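Side-chain contacts in hydrazine synthase subunit alpha (Candidatus Kuenenia stuttgartiensis, PDB 5C2V), which catalyses the condensation of hydroxylamine with ammonia to give hydrazine, the second half-reaction of the hydrazine synthase complex: residues 716-719 with 720-724; 730-733 with 734-738; 741-745 with 746-750. One frame throughout, in Å; residues are numbered along the deposited sequence.

Interaction 1: residues 716-719 with 720-724; sequences SLLV and WRLYE. With HEC (heme c), chain B.
Arg721 takes part in two polar systems at once, its backbone N donating to Leu717 O one turn back (2.9 Å) while its guanidinium reaches the heme. Both terminal nitrogens converge there on a single propionate oxygen, O1D, with NH1 at 2.6 Å and NH2 close behind. The oxygen sits at the edge of the guanidinium, near its plane. NH2 also forms a salt bridge to Glu724 OE1 at 3.3 Å; the carboxylate oxygen offers its syn lone pair, and the bond is nearly straight on the donor side (160°). The propionate and Glu724 together fix the orientation of the guanidinium and probably help to balance the charge of the buried arginine; Glu724 OE2 pairs in turn with Arg742. The aliphatic part of Arg721 is folded at chi2 and chi3 (-49° and -54°), which turns the head back to the propionate beside it. The bond from Arg721 N to Leu717 O is one rung of the i to i+4 ladder of the short helix 717-722, in the C-terminal heme domain. Trp720 N to Ser716 O and Leu722 N to Leu718 O continue the ladder. A Schellman motif closes it, with Glu724 at positive phi as the C-prime residue. Farther out the contact is apolar. Leu718 and Leu722 lie side by side, CG to CD1 4.0 Å, and Leu718 CD1 rests 3.6 Å from the heme methyl CMB, which Leu722 CD2 also approaches. Another ridge of the helix carries Val719 and Tyr723, again alongside each other: the valine branch CG1 meets ring carbon CD1 at 3.5 Å. Tyr723 makes a cation-pi contact with Arg754 of helix 751-762, and Trp720 NE1 bonds to Ile714 O.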
loop_
_atom_site.group_PDB
_atom_site.type_symbol
_atom_site.label_atom_id
_atom_site.label_comp_id
_atom_site.label_asym_id
_atom_site.label_seq_id
_atom_site.Cartn_x
_atom_site.Cartn_y
_atom_site.Cartn_z
ATOM N N SER D 716 7.375 21.116 -3.193
ATOM C CA SER D 716 8.333 21.396 -2.128
ATOM C C SER D 716 8.061 22.730 -1.436
ATOM O O SER D 716 7.917 23.762 -2.090
ATOM C CB SER D 716 9.758 21.377 -2.686
ATOM O OG SER D 716 10.079 20.097 -3.206
ATOM N N LEU D 717 8.002 22.692 -0.107
ATOM C CA LEU D 717 7.741 23.880 0.702
ATOM C C LEU D 717 8.780 24.967 0.442
ATOM O O LEU D 717 8.455 26.156 0.426
ATOM C CB LEU D 717 7.713 23.514 2.191
ATOM C CG LEU D 717 7.165 24.532 3.197
ATOM C CD1 LEU D 717 6.537 23.811 4.378
ATOM C CD2 LEU D 717 8.250 25.483 3.686
ATOM N N LEU D 718 10.027 24.550 0.246
ATOM C CA LEU D 718 11.112 25.476 -0.056
ATOM C C LEU D 718 10.803 26.286 -1.309
ATOM O O LEU D 718 10.966 27.506 -1.329
ATOM C CB LEU D 718 12.429 24.718 -0.235
ATOM C CG LEU D 718 13.634 25.545 -0.680
ATOM C CD1 LEU D 718 13.934 26.621 0.345
ATOM C CD2 LEU D 718 14.849 24.655 -0.903
ATOM N N VAL D 719 10.347 25.597 -2.349
ATOM C CA VAL D 719 10.007 26.241 -3.609
ATOM C C VAL D 719 8.740 27.080 -3.457
ATOM O O VAL D 719 8.624 28.159 -4.042
ATOM C CB VAL D 719 9.818 25.206 -4.732
ATOM C CG1 VAL D 719 9.525 25.891 -6.052
ATOM C CG2 VAL D 719 11.057 24.336 -4.854
ATOM N N TRP D 720 7.798 26.578 -2.662
ATOM C CA TRP D 720 6.585 27.322 -2.332
ATOM C C TRP D 720 6.926 28.683 -1.736
ATOM O O TRP D 720 6.290 29.687 -2.052
ATOM C CB TRP D 720 5.713 26.531 -1.351
ATOM C CG TRP D 720 4.810 25.523 -1.998
ATOM C CD1 TRP D 720 5.155 24.586 -2.927
ATOM C CD2 TRP D 720 3.411 25.340 -1.746
ATOM N NE1 TRP D 720 4.057 23.836 -3.276
ATOM C CE2 TRP D 720 2.973 24.279 -2.564
ATOM C CE3 TRP D 720 2.485 25.972 -0.910
ATOM C CZ2 TRP D 720 1.652 23.838 -2.572
ATOM C CZ3 TRP D 720 1.175 25.532 -0.918
ATOM C CH2 TRP D 720 0.770 24.476 -1.744
ATOM N N ARG D 721 7.940 28.706 -0.877
ATOM C CA ARG D 721 8.361 29.941 -0.225
ATOM C C ARG D 721 9.202 30.819 -1.144
ATOM O O ARG D 721 9.077 32.043 -1.126
ATOM C CB ARG D 721 9.138 29.632 1.056
ATOM C CG ARG D 721 8.287 29.031 2.162
ATOM C CD ARG D 721 7.023 29.847 2.380
ATOM N NE ARG D 721 7.311 31.258 2.619
ATOM C CZ ARG D 721 7.562 31.777 3.816
ATOM N NH1 ARG D 721 7.560 30.999 4.889
ATOM N NH2 ARG D 721 7.815 33.073 3.939
ATOM N N LEU D 722 10.060 30.194 -1.943
ATOM C CA LEU D 722 10.910 30.937 -2.864
ATOM C C LEU D 722 10.086 31.635 -3.945
ATOM O O LEU D 722 10.496 32.666 -4.472
ATOM C CB LEU D 722 11.953 30.016 -3.501
ATOM C CG LEU D 722 13.115 29.614 -2.589
ATOM C CD1 LEU D 722 13.989 28.562 -3.252
ATOM C CD2 LEU D 722 13.939 30.833 -2.203
ATOM N N TYR D 723 8.939 31.058 -4.293
ATOM C CA TYR D 723 8.015 31.717 -5.213
ATOM C C TYR D 723 6.876 32.443 -4.492
ATOM O O TYR D 723 6.091 33.151 -5.124
ATOM C CB TYR D 723 7.436 30.701 -6.200
ATOM C CG TYR D 723 8.417 30.242 -7.256
ATOM C CD1 TYR D 723 9.386 29.293 -6.966
ATOM C CD2 TYR D 723 8.367 30.754 -8.547
ATOM C CE1 TYR D 723 10.282 28.867 -7.928
ATOM C CE2 TYR D 723 9.259 30.335 -9.517
ATOM C CZ TYR D 723 10.215 29.393 -9.202
ATOM O OH TYR D 723 11.105 28.972 -10.163
ATOM N N GLU D 724 6.811 32.279 -3.170
ATOM C CA GLU D 724 5.761 32.877 -2.338
ATOM C C GLU D 724 4.346 32.691 -2.894
ATOM O O GLU D 724 3.582 33.651 -2.995
ATOM C CB GLU D 724 6.032 34.369 -2.129
ATOM C CG GLU D 724 7.257 34.676 -1.275
ATOM C CD GLU D 724 7.081 34.291 0.186
ATOM O OE1 GLU D 724 8.083 34.317 0.931
ATOM O OE2 GLU D 724 5.945 33.967 0.595
HETATM FE FE HEC B . 14.434 32.504 5.199
HETATM C CHA HEC B . 11.741 31.390 7.011
HETATM C CHB HEC B . 14.398 29.616 3.345
HETATM C CHC HEC B . 17.074 33.666 3.287
HETATM C CHD HEC B . 14.686 35.308 7.174
HETATM N NA HEC B . 13.312 30.802 5.206
HETATM C C1A HEC B . 12.195 30.582 5.990
HETATM C C2A HEC B . 11.581 29.345 5.550
HETATM C C3A HEC B . 12.309 28.855 4.542
HETATM C C4A HEC B . 13.416 29.760 4.302
HETATM C CMA HEC B . 12.021 27.551 3.767
HETATM C CAA HEC B . 10.306 28.707 6.142
HETATM C CBA HEC B . 10.680 27.791 7.304
HETATM C CGA HEC B . 9.454 27.059 7.784
HETATM O O1A HEC B . 9.602 25.955 8.370
HETATM O O2A HEC B . 8.326 27.573 7.571
HETATM N NB HEC B . 15.570 31.753 3.648
HETATM C C1B HEC B . 15.301 30.585 2.961
HETATM C C2B HEC B . 16.131 30.565 1.772
HETATM C C3B HEC B . 16.874 31.678 1.764
HETATM C C4B HEC B . 16.530 32.451 2.938
HETATM C CMB HEC B . 16.159 29.435 0.720
HETATM C CAB HEC B . 17.908 32.108 0.698
HETATM C CBB HEC B . 17.185 32.526 -0.602
HETATM N NC HEC B . 15.649 34.172 5.221
HETATM C C1C HEC B . 16.681 34.451 4.346
HETATM C C2C HEC B . 17.199 35.767 4.657
HETATM C C3C HEC B . 16.625 36.165 5.801
HETATM C C4C HEC B . 15.582 35.208 6.132
HETATM C CMC HEC B . 18.466 36.369 4.009
HETATM C CAC HEC B . 16.913 37.477 6.572
HETATM C CBC HEC B . 16.517 38.713 5.732
HETATM N ND HEC B . 13.373 33.227 6.859
HETATM C C1D HEC B . 13.655 34.443 7.480
HETATM C C2D HEC B . 12.677 34.665 8.520
HETATM C C3D HEC B . 11.735 33.454 8.483
HETATM C C4D HEC B . 12.254 32.606 7.418
HETATM C CMD HEC B . 12.592 35.882 9.468
HETATM C CAD HEC B . 10.528 33.245 9.435
HETATM C CBD HEC B . 9.294 32.619 8.785
HETATM C CGD HEC B . 8.836 33.392 7.575
HETATM O O1D HEC B . 8.124 32.794 6.727
HETATM O O2D HEC B . 9.174 34.597 7.453
#

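Interaction 2: residues 730-733 with 734-738; sequences NAPR and EKIFP. With HEC (heme c), chain B.
Arg733, whose methylene chain passes beside Ile736, ends in a guanidinium that grips a heme propionate, the one carrying O1A and O2A. NH2 donates to O2A at 2.6 Å, and NH1 reaches O1A over a longer 3.2 Å. Each nitrogen thus has its own oxygen, an end-on, two-pronged pairing in which both oxygens lie at the guanidinium edge, near its plane. The NH1 bond is the straighter of the two (155° at its hydrogen). Such a pairing probably restrains the rotation of the carboxylate as well as its position, and the arginine probably offsets much of the propionate's negative charge. Arg733 leaves the backbone with CG wedged between N and the carbonyl carbon (chi1 71°), then runs extended from CG to NE, so that the long arm spans from the loop to the heme. The modelled approach of NE to Lys735 O is too close to be sound, and the local placing of one or both groups is doubtful. Neither helix nor strand is present: residues 730-738 form part of the irregular connection between helices 717-722 and 751-762, within the cytochrome c-like region, where a loop folds over the propionate side of the heme. Its apolar filling is Ile736. The CD1 methyl, at the end of an extended branch (chi2 -179°), fits against Pro732 CD at 3.8 Å, the two side chains crossing at about a right angle. Ala731 CB touches the same methyl at 4.1 Å from the more exposed part of the loop. Ile736 CG1 lies 4.1 Å from Arg733 CG, and its other branch, CG2, stands over the centre of the Phe737 ring at 3.7 Å. Lys735, exposed, packs against Glu296 of the beta subunit.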
loop_
_atom_site.group_PDB
_atom_site.type_symbol
_atom_site.label_atom_id
_atom_site.label_comp_id
_atom_site.label_asym_id
_atom_site.label_seq_id
_atom_site.Cartn_x
_atom_site.Cartn_y
_atom_site.Cartn_z
ATOM N N ASN D 730 -1.090 19.769 -3.859
ATOM C CA ASN D 730 -0.645 19.017 -2.694
ATOM C C ASN D 730 0.124 19.921 -1.741
ATOM O O ASN D 730 1.253 20.323 -2.026
ATOM C CB ASN D 730 0.225 17.831 -3.112
ATOM C CG ASN D 730 -0.416 16.992 -4.198
ATOM O OD1 ASN D 730 -1.313 16.192 -3.936
ATOM N ND2 ASN D 730 0.046 17.171 -5.430
ATOM N N ALA D 731 -0.489 20.229 -0.605
ATOM C CA ALA D 731 0.135 21.097 0.383
ATOM C C ALA D 731 1.128 20.309 1.225
ATOM O O ALA D 731 0.795 19.244 1.744
ATOM C CB ALA D 731 -0.920 21.746 1.264
ATOM N N PRO D 732 2.357 20.828 1.355
ATOM C CA PRO D 732 3.395 20.153 2.144
ATOM C C PRO D 732 3.013 20.012 3.617
ATOM O O PRO D 732 3.357 19.007 4.236
ATOM C CB PRO D 732 4.619 21.063 1.972
ATOM C CG PRO D 732 4.072 22.381 1.531
ATOM C CD PRO D 732 2.854 22.062 0.725
ATOM N N ARG D 733 2.311 21.000 4.166
ATOM C CA ARG D 733 1.835 20.913 5.542
ATOM C C ARG D 733 0.648 21.842 5.789
ATOM O O ARG D 733 0.226 22.576 4.895
ATOM C CB ARG D 733 2.968 21.229 6.521
ATOM C CG ARG D 733 3.387 22.683 6.540
ATOM C CD ARG D 733 4.616 22.897 7.410
ATOM N NE ARG D 733 4.874 24.319 7.626
ATOM C CZ ARG D 733 6.056 24.827 7.955
ATOM N NH1 ARG D 733 7.106 24.031 8.105
ATOM N NH2 ARG D 733 6.190 26.135 8.130
ATOM N N GLU D 734 0.119 21.808 7.009
ATOM C CA GLU D 734 -1.065 22.587 7.362
ATOM C C GLU D 734 -0.753 24.071 7.534
ATOM O O GLU D 734 -1.463 24.926 7.006
ATOM C CB GLU D 734 -1.700 22.037 8.642
ATOM C CG GLU D 734 -2.228 20.620 8.509
ATOM C CD GLU D 734 -2.702 20.050 9.831
ATOM O OE1 GLU D 734 -2.243 20.534 10.886
ATOM O OE2 GLU D 734 -3.535 19.120 9.815
ATOM N N LYS D 735 0.307 24.373 8.278
ATOM C CA LYS D 735 0.735 25.755 8.450
ATOM C C LYS D 735 1.925 26.036 7.546
ATOM O O LYS D 735 3.035 25.588 7.817
ATOM C CB LYS D 735 1.107 26.034 9.909
ATOM C CG LYS D 735 0.002 25.758 10.916
ATOM C CD LYS D 735 -1.083 26.820 10.859
ATOM C CE LYS D 735 -2.066 26.662 12.008
ATOM N NZ LYS D 735 -2.743 25.337 11.978
ATOM N N ILE D 736 1.696 26.802 6.487
ATOM C CA ILE D 736 2.740 27.072 5.507
ATOM C C ILE D 736 3.237 28.507 5.620
ATOM O O ILE D 736 4.403 28.748 5.933
ATOM C CB ILE D 736 2.249 26.807 4.072
ATOM C CG1 ILE D 736 1.760 25.364 3.939
ATOM C CG2 ILE D 736 3.357 27.089 3.068
ATOM C CD1 ILE D 736 1.269 25.007 2.556
ATOM N N PHE D 737 2.347 29.457 5.356
ATOM C CA PHE D 737 2.697 30.868 5.421
ATOM C C PHE D 737 2.286 31.480 6.756
ATOM O O PHE D 737 1.097 31.569 7.062
ATOM C CB PHE D 737 2.048 31.630 4.266
ATOM C CG PHE D 737 2.294 31.009 2.923
ATOM C CD1 PHE D 737 3.531 31.118 2.311
ATOM C CD2 PHE D 737 1.289 30.310 2.272
ATOM C CE1 PHE D 737 3.762 30.547 1.075
ATOM C CE2 PHE D 737 1.515 29.736 1.036
ATOM C CZ PHE D 737 2.753 29.855 0.437
ATOM N N PRO D 738 3.277 31.901 7.557
ATOM C CA PRO D 738 3.043 32.533 8.860
ATOM C C PRO D 738 2.232 33.818 8.737
ATOM O O PRO D 738 2.480 34.615 7.832
ATOM C CB PRO D 738 4.458 32.835 9.367
ATOM C CG PRO D 738 5.339 31.894 8.622
ATOM C CD PRO D 738 4.714 31.747 7.272
HETATM FE FE HEC B . 14.434 32.504 5.199
HETATM C CHA HEC B . 11.741 31.390 7.011
HETATM C CHB HEC B . 14.398 29.616 3.345
HETATM C CHC HEC B . 17.074 33.666 3.287
HETATM C CHD HEC B . 14.686 35.308 7.174
HETATM N NA HEC B . 13.312 30.802 5.206
HETATM C C1A HEC B . 12.195 30.582 5.990
HETATM C C2A HEC B . 11.581 29.345 5.550
HETATM C C3A HEC B . 12.309 28.855 4.542
HETATM C C4A HEC B . 13.416 29.760 4.302
HETATM C CMA HEC B . 12.021 27.551 3.767
HETATM C CAA HEC B . 10.306 28.707 6.142
HETATM C CBA HEC B . 10.680 27.791 7.304
HETATM C CGA HEC B . 9.454 27.059 7.784
HETATM O O1A HEC B . 9.602 25.955 8.370
HETATM O O2A HEC B . 8.326 27.573 7.571
HETATM N NB HEC B . 15.570 31.753 3.648
HETATM C C1B HEC B . 15.301 30.585 2.961
HETATM C C2B HEC B . 16.131 30.565 1.772
HETATM C C3B HEC B . 16.874 31.678 1.764
HETATM C C4B HEC B . 16.530 32.451 2.938
HETATM C CMB HEC B . 16.159 29.435 0.720
HETATM C CAB HEC B . 17.908 32.108 0.698
HETATM C CBB HEC B . 17.185 32.526 -0.602
HETATM N NC HEC B . 15.649 34.172 5.221
HETATM C C1C HEC B . 16.681 34.451 4.346
HETATM C C2C HEC B . 17.199 35.767 4.657
HETATM C C3C HEC B . 16.625 36.165 5.801
HETATM C C4C HEC B . 15.582 35.208 6.132
HETATM C CMC HEC B . 18.466 36.369 4.009
HETATM C CAC HEC B . 16.913 37.477 6.572
HETATM C CBC HEC B . 16.517 38.713 5.732
HETATM N ND HEC B . 13.373 33.227 6.859
HETATM C C1D HEC B . 13.655 34.443 7.480
HETATM C C2D HEC B . 12.677 34.665 8.520
HETATM C C3D HEC B . 11.735 33.454 8.483
HETATM C C4D HEC B . 12.254 32.606 7.418
HETATM C CMD HEC B . 12.592 35.882 9.468
HETATM C CAD HEC B . 10.528 33.245 9.435
HETATM C CBD HEC B . 9.294 32.619 8.785
HETATM C CGD HEC B . 8.836 33.392 7.575
HETATM O O1D HEC B . 8.124 32.794 6.727
HETATM O O2D HEC B . 9.174 34.597 7.453
#

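Interaction 3: residues 741-745 with 746-750; sequences GRLLH and NKFLT. With HEC (heme c), chain B.
His745 and Phe748 form a T-shaped pair at the two ends of a type I beta turn, beside the bis-histidine-coordinated c-type heme of the C-terminal domain. The phenylalanine sends its edge to the imidazole face: CE2 stands 3.7 Å above the plane, over the ring centre, with the two planes at 79°. His745 supplies one axial ligand of the iron through NE2 at 2.1 Å; His662 supplies the other. The other ring nitrogen of His745, ND1, donates to Leu743 O at 2.6 Å. That oxygen lies in the imidazole plane, although the donor stands well above the carbonyl plane (46° out of it). The bond, together with the phenyl edge, limits rotation of the ligand ring and would probably make NE2 a somewhat stronger donor to the iron. Phe748 has neighbours on both faces and at its edge: the heme methyl CMC lies over one face toward the rim, Leu744 O faces the opposite one, and Leu743 CD2 approaches the edge, 4.1 Å from CZ. In Leu743 the side chain swings away from N (chi1 -167°), and the chi2 turn then brings CD2 within 3.5 Å of the meso carbon CHD. Leu743 N also makes a weak hydrogen bond to the propionate oxygen O2D. The outer side of the turn is much looser. Leu744 and Lys747 are exposed, Asn746 partly so, and their side chains extend from the backbone with few neighbours across the contact; Leu744 CB meets Asn746 OD1 only at 3.8 Å. Past the turn the chain goes back to the cofactor, where Leu749, also packed on helix 646-657, sets its CG 3.6 Å from CBB, the methyl carbon of a thioether arm.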
loop_
_atom_site.group_PDB
_atom_site.type_symbol
_atom_site.label_atom_id
_atom_site.label_comp_id
_atom_site.label_asym_id
_atom_site.label_seq_id
_atom_site.Cartn_x
_atom_site.Cartn_y
_atom_site.Cartn_z
ATOM N N GLY D 741 5.052 37.967 11.545
ATOM C CA GLY D 741 6.487 38.042 11.352
ATOM C C GLY D 741 6.952 37.405 10.058
ATOM O O GLY D 741 8.099 36.974 9.946
ATOM N N ARG D 742 6.058 37.346 9.074
ATOM C CA ARG D 742 6.384 36.756 7.782
ATOM C C ARG D 742 7.381 37.626 7.023
ATOM O O ARG D 742 7.402 38.845 7.183
ATOM C CB ARG D 742 5.115 36.551 6.948
ATOM C CG ARG D 742 5.340 35.784 5.652
ATOM C CD ARG D 742 4.067 35.663 4.835
ATOM N NE ARG D 742 4.315 35.013 3.552
ATOM C CZ ARG D 742 3.380 34.779 2.637
ATOM N NH1 ARG D 742 2.124 35.141 2.861
ATOM N NH2 ARG D 742 3.699 34.183 1.496
ATOM N N LEU D 743 8.213 36.988 6.207
ATOM C CA LEU D 743 9.176 37.695 5.377
ATOM C C LEU D 743 9.136 37.147 3.954
ATOM O O LEU D 743 9.277 35.942 3.747
ATOM C CB LEU D 743 10.583 37.566 5.963
ATOM C CG LEU D 743 11.661 38.484 5.388
ATOM C CD1 LEU D 743 11.301 39.942 5.616
ATOM C CD2 LEU D 743 13.001 38.161 6.015
ATOM N N LEU D 744 8.934 38.028 2.978
ATOM C CA LEU D 744 8.827 37.596 1.587
ATOM C C LEU D 744 10.179 37.132 1.054
ATOM O O LEU D 744 11.151 37.887 1.052
ATOM C CB LEU D 744 8.272 38.726 0.719
ATOM C CG LEU D 744 6.831 39.146 1.013
ATOM C CD1 LEU D 744 6.409 40.300 0.119
ATOM C CD2 LEU D 744 5.885 37.965 0.850
ATOM N N HIS D 745 10.229 35.880 0.608
ATOM C CA HIS D 745 11.472 35.270 0.143
ATOM C C HIS D 745 11.644 35.246 -1.376
ATOM O O HIS D 745 12.644 34.732 -1.876
ATOM C CB HIS D 745 11.580 33.844 0.685
ATOM C CG HIS D 745 11.984 33.777 2.125
ATOM N ND1 HIS D 745 11.307 34.450 3.119
ATOM C CD2 HIS D 745 13.003 33.128 2.735
ATOM C CE1 HIS D 745 11.889 34.214 4.281
ATOM N NE2 HIS D 745 12.921 33.415 4.076
ATOM N N ASN D 746 10.681 35.790 -2.110
ATOM C CA ASN D 746 10.682 35.633 -3.562
ATOM C C ASN D 746 11.711 36.504 -4.286
ATOM O O ASN D 746 12.110 36.193 -5.409
ATOM C CB ASN D 746 9.282 35.907 -4.124
ATOM C CG ASN D 746 8.806 37.320 -3.861
ATOM O OD1 ASN D 746 9.231 37.963 -2.902
ATOM N ND2 ASN D 746 7.910 37.808 -4.711
ATOM N N LYS D 747 12.129 37.596 -3.656
ATOM C CA LYS D 747 13.087 38.506 -4.280
ATOM C C LYS D 747 14.539 38.321 -3.820
ATOM O O LYS D 747 15.421 39.079 -4.227
ATOM C CB LYS D 747 12.633 39.949 -4.062
ATOM C CG LYS D 747 11.300 40.222 -4.740
ATOM C CD LYS D 747 10.912 41.685 -4.741
ATOM C CE LYS D 747 9.611 41.874 -5.506
ATOM N NZ LYS D 747 9.166 43.293 -5.545
ATOM N N PHE D 748 14.788 37.326 -2.973
ATOM C CA PHE D 748 16.141 37.063 -2.481
ATOM C C PHE D 748 17.070 36.507 -3.560
ATOM O O PHE D 748 18.274 36.765 -3.541
ATOM C CB PHE D 748 16.102 36.091 -1.299
ATOM C CG PHE D 748 15.648 36.717 -0.013
ATOM C CD1 PHE D 748 15.964 38.033 0.281
ATOM C CD2 PHE D 748 14.910 35.989 0.904
ATOM C CE1 PHE D 748 15.550 38.613 1.464
ATOM C CE2 PHE D 748 14.492 36.563 2.090
ATOM C CZ PHE D 748 14.812 37.876 2.370
ATOM N N LEU D 749 16.509 35.746 -4.492
ATOM C CA LEU D 749 17.304 35.085 -5.523
ATOM C C LEU D 749 16.994 35.618 -6.912
ATOM O O LEU D 749 15.906 36.140 -7.157
ATOM C CB LEU D 749 17.063 33.573 -5.500
ATOM C CG LEU D 749 17.396 32.801 -4.224
ATOM C CD1 LEU D 749 17.051 31.329 -4.389
ATOM C CD2 LEU D 749 18.860 32.970 -3.871
ATOM N N THR D 750 17.953 35.486 -7.823
ATOM C CA THR D 750 17.689 35.752 -9.229
ATOM C C THR D 750 16.954 34.547 -9.806
ATOM O O THR D 750 16.741 33.556 -9.107
ATOM C CB THR D 750 18.982 36.014 -10.025
ATOM O OG1 THR D 750 19.802 34.838 -10.015
ATOM C CG2 THR D 750 19.758 37.175 -9.418
HETATM FE FE HEC B . 14.434 32.504 5.199
HETATM C CHA HEC B . 11.741 31.390 7.011
HETATM C CHB HEC B . 14.398 29.616 3.345
HETATM C CHC HEC B . 17.074 33.666 3.287
HETATM C CHD HEC B . 14.686 35.308 7.174
HETATM N NA HEC B . 13.312 30.802 5.206
HETATM C C1A HEC B . 12.195 30.582 5.990
HETATM C C2A HEC B . 11.581 29.345 5.550
HETATM C C3A HEC B . 12.309 28.855 4.542
HETATM C C4A HEC B . 13.416 29.760 4.302
HETATM C CMA HEC B . 12.021 27.551 3.767
HETATM C CAA HEC B . 10.306 28.707 6.142
HETATM C CBA HEC B . 10.680 27.791 7.304
HETATM C CGA HEC B . 9.454 27.059 7.784
HETATM O O1A HEC B . 9.602 25.955 8.370
HETATM O O2A HEC B . 8.326 27.573 7.571
HETATM N NB HEC B . 15.570 31.753 3.648
HETATM C C1B HEC B . 15.301 30.585 2.961
HETATM C C2B HEC B . 16.131 30.565 1.772
HETATM C C3B HEC B . 16.874 31.678 1.764
HETATM C C4B HEC B . 16.530 32.451 2.938
HETATM C CMB HEC B . 16.159 29.435 0.720
HETATM C CAB HEC B . 17.908 32.108 0.698
HETATM C CBB HEC B . 17.185 32.526 -0.602
HETATM N NC HEC B . 15.649 34.172 5.221
HETATM C C1C HEC B . 16.681 34.451 4.346
HETATM C C2C HEC B . 17.199 35.767 4.657
HETATM C C3C HEC B . 16.625 36.165 5.801
HETATM C C4C HEC B . 15.582 35.208 6.132
HETATM C CMC HEC B . 18.466 36.369 4.009
HETATM C CAC HEC B . 16.913 37.477 6.572
HETATM C CBC HEC B . 16.517 38.713 5.732
HETATM N ND HEC B . 13.373 33.227 6.859
HETATM C C1D HEC B . 13.655 34.443 7.480
HETATM C C2D HEC B . 12.677 34.665 8.520
HETATM C C3D HEC B . 11.735 33.454 8.483
HETATM C C4D HEC B . 12.254 32.606 7.418
HETATM C CMD HEC B . 12.592 35.882 9.468
HETATM C CAD HEC B . 10.528 33.245 9.435
HETATM C CBD HEC B . 9.294 32.619 8.785
HETATM C CGD HEC B . 8.836 33.392 7.575
HETATM O O1D HEC B . 8.124 32.794 6.727
HETATM O O2D HEC B . 9.174 34.597 7.453
#

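All three contacts serve the same heme from successive parts of one chain, yet only in interaction 1 are all the touching residues buried; interactions 2 and 3 lie in the surface loop between helices 717-722 and 751-762. The helix provides regular backbone bonding and apolar ridges, whereas the loops rely on individual side chains. Interactions 1 and 2 each commit an arginine to a different propionate, while interaction 3 brings iron coordination and an aromatic pair. Helix 717-722 and the Glu724 that follows it touch both loops: Trp720 packs on Ile736, with CZ3 3.5 Å from CD1, and Glu724 OE1 probably bonds to His745 N. Interactions 2 and 3 meet more narrowly, where Phe737 packs against Arg742.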